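Local coordinates for mitogen-activated protein kinase, putative (Map kinase-like protein) (Leishmania major, PDB 3PG1) that probably transfers phosphate from ATP to serine or threonine residues of its protein substrates, as a MAP kinase of the eukaryotic protein kinase fold, at residues K245-V249 with V250-K254; R280-T283 with A284-P287; M300-N304 with P305-I309. One frame throughout, in Å; residues are numbered along the deposited sequence.

How the contacts relate
All three contacts are local turns in the helical lobe of the kinase fold, and contact 1 touches both of the others. Its centre lies about 13 Å from that of contact 2 and about 12 Å from that of contact 3, whereas those of contacts 2 and 3 are about 18 Å apart, their one direct touch being Trp282 CH2 on Leu301 CD1 (3.8 Å). Contact 1 reaches contact 2 through a probable hydrogen bond from Arg280 N to Val249 O (3.1 Å), and contact 3 through Phe303, which packs against Ile246, Val247 and Pro253. Arg308 of contact 3 also salt-bridges Glu203, the Glu of the Ala-Pro-Glu motif that ends the activation segment, part of which is not modelled.

Contact 1: residues K245-V249 with V250-K254; sequences KIVEV and VGTPK
Val250 folds back on Ile246, and Val247 meets Thr252 and Pro253, as the chain leaves helix 239-250. Two backbone bonds of the i to i+4 type mark the last turn: Val250 N donates to Ile246 O at 2.8 Å with an almost straight N-H...O angle of 178°, and Gly251 N donates to Val247 O at 2.7 Å, less straight and tilted out of the carbonyl plane. Gly251, with its positive phi of 91°, is the first residue to leave helical geometry and lets the chain turn off the helix.

The tight part lies on the apolar side. Val250 CG2 rests 3.4 Å from Ile246 O and 3.9 Å from Ile246 CG2, the two side chains lying side by side and pointing the same way. Its place between the backbone N and the carbonyl carbon (chi1 -49° for CG1) turns this methyl back onto the preceding turn. Val247 spreads its two branches over the exit: CG2 comes to 3.8 Å from Pro253 CD, the two side chains crossing at about a right angle, while CG1 lies 3.7 Å from Thr252 OG1. That hydroxyl has its polar partners elsewhere, Val277 N and Ser275 OG, so its approach to Val247 is plain packing.

The loose side is polar. Glu248 turns its CB away from the following residues, and its carboxylate makes a weak hydrogen bond with Asn244 and a long, weak ion pair with Arg280; Thr252, partly exposed, also turns its CB away.

A helix running into Gly-Thr-Pro is as in MAP kinases and their CMGC relatives such as the cyclin-dependent kinases, where it ends helix αG and leads into the insert that follows.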
loop_
_atom_site.group_PDB
_atom_site.type_symbol
_atom_site.label_atom_id
_atom_site.label_comp_id
_atom_site.label_asym_id
_atom_site.label_seq_id
_atom_site.Cartn_x
_atom_site.Cartn_y
_atom_site.Cartn_z
ATOM N N LYS A 245 -19.514 -7.559 12.000
ATOM C CA LYS A 245 -19.705 -7.696 10.554
ATOM C C LYS A 245 -18.834 -8.800 9.974
ATOM O O LYS A 245 -19.269 -9.526 9.082
ATOM C CB LYS A 245 -19.425 -6.356 9.854
ATOM C CG LYS A 245 -20.668 -5.440 10.007
ATOM C CD LYS A 245 -20.370 -4.007 9.638
ATOM C CE LYS A 245 -21.522 -3.104 10.018
ATOM N NZ LYS A 245 -21.533 -2.822 11.484
ATOM N N ILE A 246 -17.610 -8.943 10.500
ATOM C CA ILE A 246 -16.686 -9.961 10.019
ATOM C C ILE A 246 -17.197 -11.356 10.418
ATOM O O ILE A 246 -17.267 -12.260 9.572
ATOM C CB ILE A 246 -15.250 -9.691 10.581
ATOM C CG1 ILE A 246 -14.614 -8.431 9.935
ATOM C CG2 ILE A 246 -14.357 -10.957 10.404
ATOM C CD1 ILE A 246 -13.174 -7.968 10.595
ATOM N N VAL A 247 -17.488 -11.531 11.717
ATOM C CA VAL A 247 -17.953 -12.794 12.305
ATOM C C VAL A 247 -19.290 -13.273 11.691
ATOM O O VAL A 247 -19.439 -14.460 11.446
ATOM C CB VAL A 247 -17.946 -12.718 13.856
ATOM C CG1 VAL A 247 -18.784 -13.821 14.489
ATOM C CG2 VAL A 247 -16.514 -12.760 14.384
ATOM N N GLU A 248 -20.189 -12.351 11.358
ATOM C CA GLU A 248 -21.449 -12.633 10.671
ATOM C C GLU A 248 -21.183 -13.373 9.363
ATOM O O GLU A 248 -21.971 -14.219 8.982
ATOM C CB GLU A 248 -22.194 -11.348 10.323
ATOM C CG GLU A 248 -23.051 -10.786 11.428
ATOM C CD GLU A 248 -23.846 -9.546 11.048
ATOM O OE1 GLU A 248 -23.691 -9.050 9.907
ATOM O OE2 GLU A 248 -24.587 -9.035 11.920
ATOM N N VAL A 249 -20.077 -13.063 8.682
ATOM C CA VAL A 249 -19.714 -13.704 7.424
ATOM C C VAL A 249 -18.886 -14.962 7.696
ATOM O O VAL A 249 -19.289 -16.051 7.268
ATOM C CB VAL A 249 -19.003 -12.708 6.449
ATOM C CG1 VAL A 249 -18.242 -13.435 5.340
ATOM C CG2 VAL A 249 -20.004 -11.711 5.857
ATOM N N VAL A 250 -17.755 -14.815 8.425
ATOM C CA VAL A 250 -16.806 -15.908 8.653
ATOM C C VAL A 250 -17.165 -16.936 9.752
ATOM O O VAL A 250 -16.598 -18.013 9.803
ATOM C CB VAL A 250 -15.332 -15.450 8.703
ATOM C CG1 VAL A 250 -14.969 -14.555 7.509
ATOM C CG2 VAL A 250 -15.010 -14.755 10.033
ATOM N N GLY A 251 -18.073 -16.604 10.611
ATOM C CA GLY A 251 -18.424 -17.498 11.701
ATOM C C GLY A 251 -17.581 -17.203 12.919
ATOM O O GLY A 251 -16.478 -16.648 12.820
ATOM N N THR A 252 -18.119 -17.552 14.069
ATOM C CA THR A 252 -17.507 -17.306 15.371
ATOM C C THR A 252 -16.147 -18.020 15.485
ATOM O O THR A 252 -16.104 -19.240 15.389
ATOM C CB THR A 252 -18.502 -17.716 16.471
ATOM O OG1 THR A 252 -19.701 -16.950 16.322
ATOM C CG2 THR A 252 -17.933 -17.543 17.874
ATOM N N PRO A 253 -15.032 -17.297 15.697
ATOM C CA PRO A 253 -13.745 -17.985 15.877
ATOM C C PRO A 253 -13.646 -18.604 17.270
ATOM O O PRO A 253 -14.367 -18.171 18.168
ATOM C CB PRO A 253 -12.727 -16.840 15.731
ATOM C CG PRO A 253 -13.459 -15.652 16.262
ATOM C CD PRO A 253 -14.879 -15.830 15.806
ATOM N N LYS A 254 -12.761 -19.605 17.466
ATOM C CA LYS A 254 -12.570 -20.206 18.796
ATOM C C LYS A 254 -11.978 -19.128 19.701
ATOM O O LYS A 254 -11.107 -18.367 19.246
ATOM C CB LYS A 254 -11.595 -21.387 18.719
ATOM C CG LYS A 254 -12.249 -22.758 18.578
ATOM C CD LYS A 254 -11.566 -23.817 19.471
ATOM C CE LYS A 254 -10.115 -24.120 19.134
ATOM N NZ LYS A 254 -9.540 -25.161 20.030
#

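Contact 2: residues R280-T283 with A284-P287; sequences RAWT and AVVP
Trp282 O is gripped by two backbone N-H groups of the residues that follow. Val286 N approaches at 3.0 Å, with an N-H...O angle of 170°, and lies nearly on the extension of the carbonyl bond. Val285 N comes to 2.9 Å, but its angle of 125° makes that bond weak. One residue earlier Ala284 N donates to Ala281 O at 3.2 Å from well above the carbonyl plane. One i to i+4 bond with two i to i+3 bonds, one of them weak, is the evidence for a short and poorly bonded helical turn at 282-285. Past it, Pro287 has no N-H to continue the pattern; its CA instead makes a CH...O contact of 3.2 Å with Thr283 O.

Two side chains close on Val285 across this turn. Trp282 lies alongside it, pointing the same way, with CE3 4.0 Å from Val285 CB. Of the two Val285 branches, CG1, anti to the backbone N (chi1 -173°), lies next to Trp282 CZ3, whereas CG2 meets Ala281 O at 3.5 Å. The Arg280 chain, bent at chi2 and chi3, crosses Val285 at about a right angle and brings Arg280 NE to 4.2 Å from Val285 CG2; its guanidinium extends to a long, weak ion pair with Glu248.

The turn is wedged between helices: Trp282 packs on helix 291-300 through Leu294, Ile297 and Ala298; Trp282 and Val285 pack on Val249, and Trp282 on Val250, of helix 239-250; Val286 packs on Ala225 and Phe228 of helix 214-229, and Asn229 of that helix binds Val285 O.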
loop_
_atom_site.group_PDB
_atom_site.type_symbol
_atom_site.label_atom_id
_atom_site.label_comp_id
_atom_site.label_asym_id
_atom_site.label_seq_id
_atom_site.Cartn_x
_atom_site.Cartn_y
_atom_site.Cartn_z
ATOM N N ARG A 280 -21.853 -17.773 7.197
ATOM C CA ARG A 280 -22.909 -17.633 6.186
ATOM C C ARG A 280 -22.491 -18.415 4.954
ATOM O O ARG A 280 -21.308 -18.766 4.827
ATOM C CB ARG A 280 -23.199 -16.160 5.822
ATOM C CG ARG A 280 -23.901 -15.379 6.933
ATOM C CD ARG A 280 -24.861 -14.314 6.438
ATOM N NE ARG A 280 -24.277 -13.348 5.503
ATOM C CZ ARG A 280 -24.008 -12.077 5.800
ATOM N NH1 ARG A 280 -24.228 -11.609 7.024
ATOM N NH2 ARG A 280 -23.505 -11.265 4.877
ATOM N N ALA A 281 -23.451 -18.716 4.050
ATOM C CA ALA A 281 -23.098 -19.366 2.793
ATOM C C ALA A 281 -22.377 -18.261 2.010
ATOM O O ALA A 281 -22.822 -17.105 2.012
ATOM C CB ALA A 281 -24.350 -19.821 2.038
ATOM N N TRP A 282 -21.226 -18.590 1.424
ATOM C CA TRP A 282 -20.454 -17.600 0.685
ATOM C C TRP A 282 -21.197 -17.064 -0.555
ATOM O O TRP A 282 -21.105 -15.862 -0.831
ATOM C CB TRP A 282 -19.038 -18.098 0.415
ATOM C CG TRP A 282 -18.159 -17.972 1.626
ATOM C CD1 TRP A 282 -17.875 -18.942 2.541
ATOM C CD2 TRP A 282 -17.527 -16.772 2.103
ATOM N NE1 TRP A 282 -17.075 -18.435 3.537
ATOM C CE2 TRP A 282 -16.813 -17.113 3.272
ATOM C CE3 TRP A 282 -17.408 -15.468 1.594
ATOM C CZ2 TRP A 282 -15.998 -16.208 3.937
ATOM C CZ3 TRP A 282 -16.580 -14.578 2.245
ATOM C CH2 TRP A 282 -15.875 -14.954 3.393
ATOM N N THR A 283 -22.056 -17.923 -1.192
ATOM C CA THR A 283 -22.915 -17.568 -2.344
ATOM C C THR A 283 -23.811 -16.340 -2.034
ATOM O O THR A 283 -24.141 -15.582 -2.930
ATOM C CB THR A 283 -23.780 -18.770 -2.784
ATOM O OG1 THR A 283 -24.474 -19.287 -1.646
ATOM C CG2 THR A 283 -22.980 -19.868 -3.420
ATOM N N ALA A 284 -24.154 -16.135 -0.758
ATOM C CA ALA A 284 -24.969 -15.027 -0.271
ATOM C C ALA A 284 -24.152 -13.745 -0.029
ATOM O O ALA A 284 -24.674 -12.636 -0.169
ATOM C CB ALA A 284 -25.663 -15.445 1.019
ATOM N N VAL A 285 -22.881 -13.905 0.390
ATOM C CA VAL A 285 -21.970 -12.795 0.673
ATOM C C VAL A 285 -21.464 -12.154 -0.649
ATOM O O VAL A 285 -21.352 -10.928 -0.749
ATOM C CB VAL A 285 -20.753 -13.272 1.536
ATOM C CG1 VAL A 285 -19.910 -12.083 1.968
ATOM C CG2 VAL A 285 -21.192 -14.091 2.754
ATOM N N VAL A 286 -21.060 -12.998 -1.607
ATOM C CA VAL A 286 -20.510 -12.543 -2.889
ATOM C C VAL A 286 -21.318 -13.251 -4.007
ATOM O O VAL A 286 -20.826 -14.213 -4.608
ATOM C CB VAL A 286 -18.955 -12.793 -2.959
ATOM C CG1 VAL A 286 -18.335 -11.974 -4.077
ATOM C CG2 VAL A 286 -18.280 -12.443 -1.630
ATOM N N PRO A 287 -22.579 -12.787 -4.270
ATOM C CA PRO A 287 -23.449 -13.508 -5.212
ATOM C C PRO A 287 -22.986 -13.730 -6.640
ATOM O O PRO A 287 -23.369 -14.736 -7.260
ATOM C CB PRO A 287 -24.809 -12.762 -5.128
ATOM C CG PRO A 287 -24.564 -11.499 -4.412
ATOM C CD PRO A 287 -23.304 -11.694 -3.582
#

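Contact 3: residues M300-N304 with P305-I309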
loop_
_atom_site.group_PDB
_atom_site.type_symbol
_atom_site.label_atom_id
_atom_site.label_comp_id
_atom_site.label_asym_id
_atom_site.label_seq_id
_atom_site.Cartn_x
_atom_site.Cartn_y
_atom_site.Cartn_z
ATOM N N MET A 300 -8.828 -16.570 1.830
ATOM C CA MET A 300 -8.134 -15.308 2.132
ATOM C C MET A 300 -8.752 -14.684 3.374
ATOM O O MET A 300 -8.092 -13.903 4.044
ATOM C CB MET A 300 -8.287 -14.307 0.973
ATOM C CG MET A 300 -7.656 -14.858 -0.329
ATOM S SD MET A 300 -8.092 -13.879 -1.807
ATOM C CE MET A 300 -6.914 -12.692 -1.724
ATOM N N LEU A 301 -10.052 -14.928 3.593
ATOM C CA LEU A 301 -10.742 -14.271 4.722
ATOM C C LEU A 301 -10.898 -15.196 5.915
ATOM O O LEU A 301 -11.966 -15.228 6.540
ATOM C CB LEU A 301 -12.090 -13.675 4.252
ATOM C CG LEU A 301 -11.983 -12.535 3.180
ATOM C CD1 LEU A 301 -13.355 -12.126 2.710
ATOM C CD2 LEU A 301 -11.203 -11.322 3.708
ATOM N N GLU A 302 -9.818 -15.941 6.252
ATOM C CA GLU A 302 -9.810 -16.747 7.470
ATOM C C GLU A 302 -9.567 -15.776 8.605
ATOM O O GLU A 302 -8.613 -15.014 8.542
ATOM C CB GLU A 302 -8.677 -17.811 7.477
ATOM C CG GLU A 302 -9.102 -19.066 6.757
ATOM C CD GLU A 302 -10.077 -19.972 7.489
ATOM O OE1 GLU A 302 -10.338 -19.770 8.698
ATOM O OE2 GLU A 302 -10.539 -20.933 6.842
ATOM N N PHE A 303 -10.400 -15.835 9.641
ATOM C CA PHE A 303 -10.282 -14.932 10.797
ATOM C C PHE A 303 -8.896 -15.084 11.435
ATOM O O PHE A 303 -8.222 -14.100 11.753
ATOM C CB PHE A 303 -11.372 -15.293 11.828
ATOM C CG PHE A 303 -11.493 -14.296 12.957
ATOM C CD1 PHE A 303 -12.424 -13.265 12.898
ATOM C CD2 PHE A 303 -10.645 -14.364 14.063
ATOM C CE1 PHE A 303 -12.539 -12.340 13.953
ATOM C CE2 PHE A 303 -10.740 -13.420 15.106
ATOM C CZ PHE A 303 -11.711 -12.440 15.057
ATOM N N ASN A 304 -8.463 -16.318 11.606
ATOM C CA ASN A 304 -7.177 -16.579 12.245
ATOM C C ASN A 304 -6.059 -16.604 11.178
ATOM O O ASN A 304 -6.091 -17.485 10.314
ATOM C CB ASN A 304 -7.252 -17.927 13.009
ATOM C CG ASN A 304 -5.963 -18.350 13.676
ATOM O OD1 ASN A 304 -4.955 -17.675 13.551
ATOM N ND2 ASN A 304 -5.981 -19.437 14.475
ATOM N N PRO A 305 -5.025 -15.707 11.264
ATOM C CA PRO A 305 -3.920 -15.730 10.270
ATOM C C PRO A 305 -3.146 -17.048 10.189
ATOM O O PRO A 305 -2.619 -17.369 9.120
ATOM C CB PRO A 305 -2.987 -14.607 10.761
ATOM C CG PRO A 305 -3.305 -14.464 12.167
ATOM C CD PRO A 305 -4.791 -14.642 12.260
ATOM N N GLN A 306 -3.124 -17.844 11.271
ATOM C CA GLN A 306 -2.424 -19.151 11.236
ATOM C C GLN A 306 -3.050 -20.088 10.172
ATOM O O GLN A 306 -2.356 -20.981 9.738
ATOM C CB GLN A 306 -2.544 -19.872 12.593
ATOM C CG GLN A 306 -1.973 -19.013 13.717
ATOM C CD GLN A 306 -2.199 -19.542 15.083
ATOM O OE1 GLN A 306 -3.255 -20.104 15.416
ATOM N NE2 GLN A 306 -1.221 -19.314 15.941
ATOM N N ARG A 307 -4.342 -19.893 9.780
ATOM C CA ARG A 307 -5.041 -20.752 8.787
ATOM C C ARG A 307 -5.278 -20.005 7.483
ATOM O O ARG A 307 -5.948 -20.555 6.599
ATOM C CB ARG A 307 -6.472 -21.139 9.311
ATOM C CG ARG A 307 -6.533 -22.025 10.506
ATOM C CD ARG A 307 -7.968 -22.325 10.960
ATOM N NE ARG A 307 -8.082 -22.035 12.402
ATOM C CZ ARG A 307 -7.806 -22.897 13.374
ATOM N NH1 ARG A 307 -7.496 -24.155 13.090
ATOM N NH2 ARG A 307 -7.878 -22.523 14.639
ATOM N N ARG A 308 -4.852 -18.746 7.403
ATOM C CA ARG A 308 -5.056 -17.863 6.238
ATOM C C ARG A 308 -4.096 -18.227 5.089
ATOM O O ARG A 308 -2.884 -18.477 5.293
ATOM C CB ARG A 308 -4.972 -16.380 6.639
ATOM C CG ARG A 308 -5.602 -15.415 5.580
ATOM C CD ARG A 308 -5.541 -13.951 6.056
ATOM N NE ARG A 308 -6.201 -13.828 7.380
ATOM C CZ ARG A 308 -5.793 -13.039 8.379
ATOM N NH1 ARG A 308 -4.768 -12.214 8.204
ATOM N NH2 ARG A 308 -6.454 -13.019 9.533
ATOM N N ILE A 309 -4.646 -18.288 3.892
ATOM C CA ILE A 309 -3.881 -18.744 2.718
ATOM C C ILE A 309 -2.693 -17.790 2.442
ATOM O O ILE A 309 -2.851 -16.590 2.550
ATOM C CB ILE A 309 -4.799 -18.955 1.483
ATOM C CG1 ILE A 309 -4.068 -19.723 0.327
ATOM C CG2 ILE A 309 -5.363 -17.584 0.957
ATOM C CD1 ILE A 309 -5.035 -20.163 -0.855
#
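After Met300, the last residue of helix 291-300, the chain doubles back, bringing the CA atoms of Glu302 and Arg308 within 5.0 Å and those of Met300 and Ile309 within 5.5 Å. The bend is a short 3-10 turn begun by Asn304, whose carbonyl O accepts from Arg307 N at 3.0 Å.

Asn304 also uses its side chain there. With CG anti to the backbone N (chi1 178°), OD1 reaches past the Pro305 nitrogen to accept from Gln306 N at 2.9 Å, the donor well above the amide carbonyl plane; this is the bond that defines an Asx turn. From the other end of the amide, ND2 donates to Gln306 OE1 at 3.0 Å, near its own amide plane, so both ends of the Asn304 amide are held and its rotation is fixed.

Arg308 closes the loop from within. Its guanidinium lies side-on to Glu302 O, which it grips with NE at 2.9 Å and NH2 at 3.1 Å, both in the carbonyl plane and close to the plane of the guanidinium; NH2 adds a weak bond to Phe303 O. Pro305 CA covers one face, 3.7 Å above its centre. The remaining nitrogen, NH1, salt-bridges Glu203 and bonds to Leu214 O, while Arg307 pairs with Asp257.

Glu203 is the Glu of Ala-Pro-Glu, and Arg308 closes an Asn-Pro-x-x-Arg sequence, the counterpart of Asp-Pro-x-x-Arg in most kinases: this is the arginine-glutamate bridge that ties subdomain XI to the activation segment in the protein kinase fold.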